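Local coordinates for tailspike protein (Acinetobacter phage vB_ApiP_P1, PDB 6E1R) that is a phage tailspike, probably a hydrolase that recognises and breaks down the surface polysaccharide of its Acinetobacter host, at residues F443-L454 with I523-A533; E124-G133 with K156-G167. One frame throughout, in Å; residues are numbered along the deposited sequence.

Contact 1: residues F443-L454 with I523-A533; sequences FTVGSSVGVASL and INSSNVLVATA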
loop_
_atom_site.group_PDB
_atom_site.type_symbol
_atom_site.label_atom_id
_atom_site.label_comp_id
_atom_site.label_asym_id
_atom_site.label_seq_id
_atom_site.Cartn_x
_atom_site.Cartn_y
_atom_site.Cartn_z
ATOM N N PHE A 443 -43.197 34.713 20.067
ATOM C CA PHE A 443 -43.341 36.086 20.520
ATOM C C PHE A 443 -44.801 36.414 20.795
ATOM O O PHE A 443 -45.711 35.880 20.153
ATOM C CB PHE A 443 -42.808 37.080 19.479
ATOM C CG PHE A 443 -41.320 37.044 19.305
ATOM C CD1 PHE A 443 -40.735 36.144 18.431
ATOM C CD2 PHE A 443 -40.506 37.920 20.004
ATOM C CE1 PHE A 443 -39.365 36.109 18.265
ATOM C CE2 PHE A 443 -39.136 37.891 19.841
ATOM C CZ PHE A 443 -38.564 36.985 18.970
ATOM N N THR A 444 -45.010 37.298 21.763
ATOM C CA THR A 444 -46.241 38.059 21.894
ATOM C C THR A 444 -45.939 39.515 21.561
ATOM O O THR A 444 -44.786 39.895 21.336
ATOM C CB THR A 444 -46.836 37.929 23.302
ATOM O OG1 THR A 444 -45.921 38.463 24.267
ATOM C CG2 THR A 444 -47.114 36.469 23.629
ATOM N N VAL A 445 -46.990 40.332 21.514
ATOM C CA VAL A 445 -46.838 41.732 21.130
ATOM C C VAL A 445 -45.861 42.422 22.074
ATOM O O VAL A 445 -46.148 42.601 23.264
ATOM C CB VAL A 445 -48.195 42.458 21.107
ATOM C CG1 VAL A 445 -47.998 43.934 20.802
ATOM C CG2 VAL A 445 -49.112 41.818 20.077
ATOM N N GLY A 446 -44.700 42.807 21.548
ATOM C CA GLY A 446 -43.697 43.508 22.322
ATOM C C GLY A 446 -42.806 42.643 23.185
ATOM O O GLY A 446 -42.011 43.186 23.960
ATOM N N SER A 447 -42.904 41.319 23.080
ATOM C CA SER A 447 -42.111 40.448 23.932
ATOM C C SER A 447 -40.685 40.322 23.399
ATOM O O SER A 447 -40.391 40.637 22.242
ATOM C CB SER A 447 -42.753 39.065 24.040
ATOM O OG SER A 447 -42.647 38.356 22.817
ATOM N N SER A 448 -39.795 39.849 24.268
ATOM C CA SER A 448 -38.382 39.687 23.950
ATOM C C SER A 448 -37.991 38.224 24.096
ATOM O O SER A 448 -38.358 37.574 25.080
ATOM C CB SER A 448 -37.512 40.564 24.856
ATOM O OG SER A 448 -37.827 41.934 24.688
ATOM N N VAL A 449 -37.246 37.710 23.117
ATOM C CA VAL A 449 -36.797 36.323 23.106
ATOM C C VAL A 449 -35.323 36.297 22.729
ATOM O O VAL A 449 -34.913 36.955 21.766
ATOM C CB VAL A 449 -37.616 35.462 22.122
ATOM C CG1 VAL A 449 -37.080 34.041 22.083
ATOM C CG2 VAL A 449 -39.088 35.464 22.503
ATOM N N GLY A 450 -34.531 35.537 23.482
ATOM C CA GLY A 450 -33.124 35.389 23.153
ATOM C C GLY A 450 -32.933 34.532 21.912
ATOM O O GLY A 450 -33.642 33.550 21.691
ATOM N N VAL A 451 -31.957 34.915 21.095
ATOM C CA VAL A 451 -31.674 34.245 19.832
ATOM C C VAL A 451 -30.379 33.444 19.901
ATOM O O VAL A 451 -30.344 32.274 19.520
ATOM C CB VAL A 451 -31.635 35.258 18.666
ATOM C CG1 VAL A 451 -31.164 34.582 17.387
ATOM C CG2 VAL A 451 -33.006 35.886 18.466
ATOM N N ALA A 452 -29.305 34.058 20.392
ATOM C CA ALA A 452 -28.016 33.383 20.454
ATOM C C ALA A 452 -27.147 34.053 21.505
ATOM O O ALA A 452 -27.412 35.179 21.934
ATOM C CB ALA A 452 -27.311 33.390 19.092
ATOM N N SER A 453 -26.105 33.338 21.919
ATOM C CA SER A 453 -25.114 33.858 22.847
ATOM C C SER A 453 -23.900 34.360 22.077
ATOM O O SER A 453 -23.425 33.701 21.147
ATOM C CB SER A 453 -24.686 32.786 23.851
ATOM O OG SER A 453 -25.778 32.364 24.648
ATOM N N LEU A 454 -23.407 35.531 22.464
ATOM C CA LEU A 454 -22.267 36.160 21.817
ATOM C C LEU A 454 -21.038 36.033 22.704
ATOM O O LEU A 454 -21.131 36.150 23.931
ATOM C CB LEU A 454 -22.551 37.634 21.515
ATOM C CG LEU A 454 -23.803 37.901 20.680
ATOM C CD1 LEU A 454 -23.984 39.392 20.435
ATOM C CD2 LEU A 454 -23.744 37.138 19.362
ATOM N N ILE A 523 -28.578 43.436 23.516
ATOM C CA ILE A 523 -27.730 42.455 24.184
ATOM C C ILE A 523 -27.910 42.639 25.684
ATOM O O ILE A 523 -27.702 43.742 26.204
ATOM C CB ILE A 523 -26.249 42.595 23.792
ATOM C CG1 ILE A 523 -26.079 42.506 22.275
ATOM C CG2 ILE A 523 -25.413 41.528 24.483
ATOM C CD1 ILE A 523 -24.657 42.726 21.804
ATOM N N ASN A 524 -28.298 41.571 26.376
ATOM C CA ASN A 524 -28.562 41.646 27.804
ATOM C C ASN A 524 -27.265 41.430 28.584
ATOM O O ASN A 524 -26.173 41.353 28.014
ATOM C CB ASN A 524 -29.649 40.646 28.203
ATOM C CG ASN A 524 -29.277 39.202 27.892
ATOM O OD1 ASN A 524 -28.122 38.882 27.612
ATOM N ND2 ASN A 524 -30.267 38.320 27.951
ATOM N N SER A 525 -27.378 41.323 29.910
ATOM C CA SER A 525 -26.199 41.155 30.750
ATOM C C SER A 525 -25.536 39.797 30.562
ATOM O O SER A 525 -24.359 39.645 30.905
ATOM C CB SER A 525 -26.570 41.354 32.221
ATOM O OG SER A 525 -27.619 40.483 32.606
ATOM N N SER A 526 -26.260 38.811 30.031
ATOM C CA SER A 526 -25.709 37.487 29.772
ATOM C C SER A 526 -25.116 37.356 28.371
ATOM O O SER A 526 -24.897 36.231 27.907
ATOM C CB SER A 526 -26.781 36.417 29.992
ATOM O OG SER A 526 -27.221 36.411 31.340
ATOM N N ASN A 527 -24.863 38.478 27.692
ATOM C CA ASN A 527 -24.285 38.483 26.344
ATOM C C ASN A 527 -25.139 37.693 25.355
ATOM O O ASN A 527 -24.623 37.039 24.446
ATOM C CB ASN A 527 -22.845 37.961 26.355
ATOM C CG ASN A 527 -21.915 38.830 27.180
ATOM O OD1 ASN A 527 -21.459 39.878 26.723
ATOM N ND2 ASN A 527 -21.624 38.396 28.402
ATOM N N VAL A 528 -26.456 37.750 25.529
ATOM C CA VAL A 528 -27.398 37.070 24.646
ATOM C C VAL A 528 -27.979 38.086 23.673
ATOM O O VAL A 528 -28.436 39.161 24.084
ATOM C CB VAL A 528 -28.513 36.378 25.448
ATOM C CG1 VAL A 528 -29.541 35.766 24.508
ATOM C CG2 VAL A 528 -27.923 35.315 26.362
ATOM N N LEU A 529 -27.958 37.753 22.384
ATOM C CA LEU A 529 -28.608 38.579 21.370
ATOM C C LEU A 529 -30.117 38.420 21.496
ATOM O O LEU A 529 -30.662 37.349 21.210
ATOM C CB LEU A 529 -28.129 38.185 19.976
ATOM C CG LEU A 529 -28.709 38.986 18.808
ATOM C CD1 LEU A 529 -28.255 40.435 18.877
ATOM C CD2 LEU A 529 -28.325 38.364 17.476
ATOM N N VAL A 530 -30.797 39.482 21.923
ATOM C CA VAL A 530 -32.224 39.446 22.217
ATOM C C VAL A 530 -32.984 40.155 21.107
ATOM O O VAL A 530 -32.578 41.230 20.647
ATOM C CB VAL A 530 -32.523 40.088 23.587
ATOM C CG1 VAL A 530 -34.013 40.035 23.889
ATOM C CG2 VAL A 530 -31.725 39.396 24.680
ATOM N N ALA A 531 -34.087 39.550 20.676
ATOM C CA ALA A 531 -34.987 40.134 19.692
ATOM C C ALA A 531 -36.294 40.514 20.374
ATOM O O ALA A 531 -36.876 39.701 21.100
ATOM C CB ALA A 531 -35.254 39.160 18.542
ATOM N N THR A 532 -36.748 41.742 20.141
ATOM C CA THR A 532 -37.993 42.247 20.706
ATOM C C THR A 532 -38.981 42.522 19.582
ATOM O O THR A 532 -38.660 43.245 18.634
ATOM C CB THR A 532 -37.752 43.519 21.523
ATOM O OG1 THR A 532 -36.787 43.252 22.547
ATOM C CG2 THR A 532 -39.048 43.993 22.164
ATOM N N ALA A 533 -40.182 41.956 19.696
ATOM C CA ALA A 533 -41.180 42.095 18.645
ATOM C C ALA A 533 -41.583 43.555 18.467
ATOM O O ALA A 533 -41.699 44.310 19.436
ATOM C CB ALA A 533 -42.409 41.245 18.967
HETATM O O HOH W 1 -25.238 33.198 27.061
#

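Contact 2: residues E124-G133 with K156-G167; sequences ELDATLRIEG and KAGFSSESSYFG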
loop_
_atom_site.group_PDB
_atom_site.type_symbol
_atom_site.label_atom_id
_atom_site.label_comp_id
_atom_site.label_asym_id
_atom_site.label_seq_id
_atom_site.Cartn_x
_atom_site.Cartn_y
_atom_site.Cartn_z
ATOM N N GLU A 124 -3.198 -33.999 13.512
ATOM C CA GLU A 124 -2.921 -32.830 14.333
ATOM C C GLU A 124 -1.667 -32.124 13.836
ATOM O O GLU A 124 -0.654 -32.759 13.531
ATOM C CB GLU A 124 -2.768 -33.232 15.799
ATOM C CG GLU A 124 -4.065 -33.712 16.435
ATOM C CD GLU A 124 -3.980 -33.808 17.945
ATOM O OE1 GLU A 124 -2.861 -33.698 18.489
ATOM O OE2 GLU A 124 -5.032 -33.996 18.590
ATOM N N LEU A 125 -1.740 -30.798 13.759
ATOM C CA LEU A 125 -0.649 -29.993 13.218
ATOM C C LEU A 125 0.414 -29.851 14.298
ATOM O O LEU A 125 0.249 -29.088 15.255
ATOM C CB LEU A 125 -1.173 -28.640 12.746
ATOM C CG LEU A 125 -0.280 -27.687 11.941
ATOM C CD1 LEU A 125 -1.155 -26.718 11.165
ATOM C CD2 LEU A 125 0.701 -26.915 12.809
ATOM N N ASP A 126 1.507 -30.594 14.154
ATOM C CA ASP A 126 2.644 -30.429 15.046
ATOM C C ASP A 126 3.335 -29.098 14.783
ATOM O O ASP A 126 3.318 -28.571 13.666
ATOM C CB ASP A 126 3.643 -31.571 14.867
ATOM C CG ASP A 126 3.093 -32.904 15.322
ATOM O OD1 ASP A 126 2.126 -32.915 16.114
ATOM O OD2 ASP A 126 3.630 -33.942 14.888
ATOM N N ALA A 127 3.946 -28.551 15.829
ATOM C CA ALA A 127 4.615 -27.267 15.702
ATOM C C ALA A 127 5.791 -27.372 14.736
ATOM O O ALA A 127 6.407 -28.430 14.584
ATOM C CB ALA A 127 5.098 -26.782 17.069
ATOM N N THR A 128 6.089 -26.254 14.073
ATOM C CA THR A 128 7.225 -26.112 13.160
ATOM C C THR A 128 7.140 -27.046 11.957
ATOM O O THR A 128 8.164 -27.361 11.344
ATOM C CB THR A 128 8.561 -26.312 13.885
ATOM O OG1 THR A 128 8.693 -27.682 14.286
ATOM C CG2 THR A 128 8.639 -25.412 15.109
ATOM N N LEU A 129 5.941 -27.494 11.590
ATOM C CA LEU A 129 5.794 -28.352 10.422
ATOM C C LEU A 129 5.996 -27.547 9.145
ATOM O O LEU A 129 5.299 -26.555 8.910
ATOM C CB LEU A 129 4.419 -29.012 10.404
ATOM C CG LEU A 129 4.120 -29.712 9.071
ATOM C CD1 LEU A 129 5.021 -30.926 8.864
ATOM C CD2 LEU A 129 2.650 -30.087 8.942
ATOM N N ARG A 130 6.942 -27.978 8.317
ATOM C CA ARG A 130 7.118 -27.439 6.972
ATOM C C ARG A 130 6.829 -28.562 5.985
ATOM O O ARG A 130 7.602 -29.520 5.884
ATOM C CB ARG A 130 8.525 -26.875 6.783
ATOM C CG ARG A 130 8.832 -26.441 5.361
ATOM C CD ARG A 130 10.269 -25.973 5.236
ATOM N NE ARG A 130 10.672 -25.803 3.843
ATOM C CZ ARG A 130 11.927 -25.623 3.450
ATOM N NH1 ARG A 130 12.904 -25.582 4.346
ATOM N NH2 ARG A 130 12.207 -25.476 2.161
ATOM N N ILE A 131 5.717 -28.446 5.264
ATOM C CA ILE A 131 5.264 -29.474 4.336
ATOM C C ILE A 131 5.027 -28.824 2.980
ATOM O O ILE A 131 4.392 -27.767 2.895
ATOM C CB ILE A 131 3.994 -30.182 4.852
ATOM C CG1 ILE A 131 3.454 -31.167 3.815
ATOM C CG2 ILE A 131 2.930 -29.168 5.263
ATOM C CD1 ILE A 131 2.261 -31.957 4.305
ATOM N N GLU A 132 5.551 -29.446 1.925
ATOM C CA GLU A 132 5.486 -28.899 0.578
ATOM C C GLU A 132 5.004 -29.971 -0.392
ATOM O O GLU A 132 4.987 -31.165 -0.082
ATOM C CB GLU A 132 6.850 -28.350 0.135
ATOM C CG GLU A 132 7.427 -27.293 1.066
ATOM C CD GLU A 132 8.800 -26.814 0.631
ATOM O OE1 GLU A 132 9.562 -27.626 0.066
ATOM O OE2 GLU A 132 9.120 -25.629 0.862
ATOM N N GLY A 133 4.607 -29.526 -1.579
ATOM C CA GLY A 133 4.166 -30.429 -2.623
ATOM C C GLY A 133 4.895 -30.156 -3.923
ATOM O O GLY A 133 5.229 -29.017 -4.246
ATOM N N LYS A 156 -3.824 -27.611 17.178
ATOM C CA LYS A 156 -3.824 -27.938 18.594
ATOM C C LYS A 156 -4.232 -26.728 19.432
ATOM O O LYS A 156 -4.193 -25.580 18.982
ATOM C CB LYS A 156 -2.443 -28.426 19.026
ATOM C CG LYS A 156 -1.961 -29.670 18.298
ATOM C CD LYS A 156 -0.533 -30.006 18.689
ATOM C CE LYS A 156 -0.065 -31.287 18.028
ATOM N NZ LYS A 156 1.317 -31.646 18.450
ATOM N N ALA A 157 -4.632 -27.005 20.670
ATOM C CA ALA A 157 -5.094 -25.954 21.564
ATOM C C ALA A 157 -3.943 -25.040 21.973
ATOM O O ALA A 157 -2.782 -25.453 22.037
ATOM C CB ALA A 157 -5.745 -26.558 22.807
ATOM N N GLY A 158 -4.281 -23.785 22.251
ATOM C CA GLY A 158 -3.272 -22.835 22.692
ATOM C C GLY A 158 -2.355 -22.441 21.551
ATOM O O GLY A 158 -2.804 -22.028 20.475
ATOM N N PHE A 159 -1.049 -22.573 21.784
ATOM C CA PHE A 159 -0.028 -22.266 20.791
ATOM C C PHE A 159 0.731 -23.512 20.353
ATOM O O PHE A 159 1.803 -23.402 19.749
ATOM C CB PHE A 159 0.954 -21.223 21.331
ATOM C CG PHE A 159 0.315 -19.920 21.721
ATOM C CD1 PHE A 159 -0.251 -19.757 22.974
ATOM C CD2 PHE A 159 0.300 -18.851 20.840
ATOM C CE1 PHE A 159 -0.831 -18.557 23.337
ATOM C CE2 PHE A 159 -0.277 -17.647 21.198
ATOM C CZ PHE A 159 -0.845 -17.502 22.447
ATOM N N SER A 160 0.194 -24.698 20.648
ATOM C CA SER A 160 0.914 -25.940 20.390
ATOM C C SER A 160 1.133 -26.197 18.904
ATOM O O SER A 160 1.993 -27.011 18.550
ATOM C CB SER A 160 0.166 -27.113 21.022
ATOM O OG SER A 160 -0.041 -26.894 22.407
ATOM N N SER A 161 0.378 -25.536 18.029
ATOM C CA SER A 161 0.559 -25.664 16.589
ATOM C C SER A 161 1.257 -24.455 15.980
ATOM O O SER A 161 1.303 -24.337 14.750
ATOM C CB SER A 161 -0.792 -25.879 15.902
ATOM O OG SER A 161 -1.404 -27.081 16.333
ATOM N N GLU A 162 1.799 -23.562 16.806
ATOM C CA GLU A 162 2.431 -22.353 16.296
ATOM C C GLU A 162 3.619 -22.699 15.406
ATOM O O GLU A 162 4.295 -23.714 15.602
ATOM C CB GLU A 162 2.872 -21.453 17.454
ATOM C CG GLU A 162 3.382 -20.085 17.028
ATOM C CD GLU A 162 3.832 -19.233 18.195
ATOM O OE1 GLU A 162 4.542 -19.753 19.082
ATOM O OE2 GLU A 162 3.467 -18.039 18.230
ATOM N N SER A 163 3.850 -21.841 14.408
ATOM C CA SER A 163 4.935 -21.969 13.439
ATOM C C SER A 163 4.683 -23.140 12.500
ATOM O O SER A 163 4.690 -24.299 12.923
ATOM C CB SER A 163 6.291 -22.117 14.138
ATOM O OG SER A 163 6.571 -20.988 14.947
ATOM N N SER A 164 4.444 -22.842 11.225
ATOM C CA SER A 164 4.221 -23.872 10.221
ATOM C C SER A 164 4.424 -23.253 8.845
ATOM O O SER A 164 4.507 -22.031 8.697
ATOM C CB SER A 164 2.828 -24.499 10.348
ATOM O OG SER A 164 1.815 -23.511 10.335
ATOM N N TYR A 165 4.508 -24.117 7.837
ATOM C CA TYR A 165 4.673 -23.674 6.460
ATOM C C TYR A 165 3.962 -24.657 5.546
ATOM O O TYR A 165 4.177 -25.868 5.646
ATOM C CB TYR A 165 6.156 -23.567 6.085
ATOM C CG TYR A 165 6.408 -22.979 4.713
ATOM C CD1 TYR A 165 6.422 -23.785 3.579
ATOM C CD2 TYR A 165 6.634 -21.618 4.551
ATOM C CE1 TYR A 165 6.653 -23.250 2.326
ATOM C CE2 TYR A 165 6.866 -21.075 3.301
ATOM C CZ TYR A 165 6.874 -21.895 2.192
ATOM O OH TYR A 165 7.104 -21.359 0.946
ATOM N N PHE A 166 3.117 -24.133 4.662
ATOM C CA PHE A 166 2.364 -24.943 3.710
ATOM C C PHE A 166 2.650 -24.411 2.314
ATOM O O PHE A 166 2.185 -23.326 1.951
ATOM C CB PHE A 166 0.870 -24.910 4.022
ATOM C CG PHE A 166 0.528 -25.493 5.359
ATOM C CD1 PHE A 166 0.559 -24.709 6.499
ATOM C CD2 PHE A 166 0.186 -26.828 5.477
ATOM C CE1 PHE A 166 0.250 -25.244 7.732
ATOM C CE2 PHE A 166 -0.122 -27.369 6.708
ATOM C CZ PHE A 166 -0.089 -26.577 7.836
ATOM N N GLY A 167 3.407 -25.177 1.533
ATOM C CA GLY A 167 3.825 -24.724 0.223
ATOM C C GLY A 167 3.278 -25.544 -0.925
ATOM O O GLY A 167 3.621 -26.720 -1.079
#

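Contact 1: residues F443-L454 with I523-A533
The carbonyl oxygen of Ala531 is met from three directions. Val449 N donates a hydrogen bond to it in the carbonyl plane (Val449 N to Ala531 O 2.9 Å), the CA-H of Ser448 approaches it, and the ring of Phe443 turns an edge to it, with CE2 3.2 Å from Ala531 O. With CG anti to the carbonyl carbon (chi1 -69°), the phenyl reaches across to the other strand, and one of its faces is covered by Val449 CG2. On the other face of the pair of strands, Ser448 OG and Thr532 OG1 hydrogen-bond at 2.7 Å, two small hydroxyls facing each other at a non-hydrogen-bonded antiparallel site. Val528 stands further along that face, and its CG1 rests over the bare CA of Gly450. The regular pairing is interrupted by a classic beta bulge: Val451 and Ala452 together face Leu529, with Val451 N bonding to Leu529 O at 2.8 Å and Leu529 N to Ala452 O at 2.7 Å. These twisted antiparallel strands belong to one sheet of the C-terminal beta domain, and Met543 and Val545 of a second sheet pack from the side of Val451 and Ala531, as in a beta sandwich. Phe443 ends a strand of that second sheet, and the chain passes over through a type II turn whose third residue, Gly446, readily takes its positive phi of 82°. At the far end Leu454 and Ile523 cross at about a right angle, CD1 to CD1 3.7 Å. Asn524 ties the turn there, its OD1 accepting Val528 N. Asn527 adopts a left-handed backbone, its OD1 is bound by Tyr464 and Lys498, and its own carbonyl receives Leu454 N at 2.8 Å.

Contact 2: residues E124-G133 with K156-G167
Strands 129-133 and 164-167 run parallel, 3° apart and 4.6 Å between axes, joined by backbone bonds such as Ile131 N to Tyr165 O, 3.0 Å. They are rungs on successive coils of a right-handed beta-helix. Ile131 and Phe166 adjoin in its apolar interior, with Ile131 CG2 3.6 Å from Phe166 CD2, while Leu125 brings CD1 to the ring edge, 3.5 Å from Phe166 CZ. On the outer face Arg130 and Tyr165 lie side by side, pointing the same way. Before the strands, Ser161 OG serves two bonds, donating to a lone pair of Leu125 O at 2.8 Å and accepting Lys156 N. An extended Lys156 chain reaches Asp126, where NZ meets OD1 on its anti side, somewhat out of the carboxylate plane, at 2.8 Å in a salt bridge. The outer face adjoins the second subunit: Arg130 NH1 bonds to the carbonyl of Gly133 of that subunit, Glu132 OE2 forms a salt bridge with its Lys168, and its His197 meets the Tyr165 ring edge-to-face. Strand 111-113 borders the pair beside Ile131 and strand 189-196 beyond Phe166, whose ring lies nearly parallel to that of Phe195, while helix 94-106 packs on Leu129.

In the fold
The two contacts belong to separate domains and lie on opposite sides of the chain's centre, their own centres about 75 Å apart and their nearest atoms about 56 Å apart. Contact 2, about 25 Å from that centre, is made of parallel strands of neighbouring coils and helps join the three subunits. Contact 1, about 53 Å out, is an antiparallel pairing in the C-terminal domain; no other protein chain of the assembly touches its two segments. The chain is the C-terminal piece of a longer tailspike, carrying the beta-helix and this last beta domain. A bound sodium ion lies about 9 Å from the side chain of Glu162 in contact 2, so it is near that contact rather than part of it.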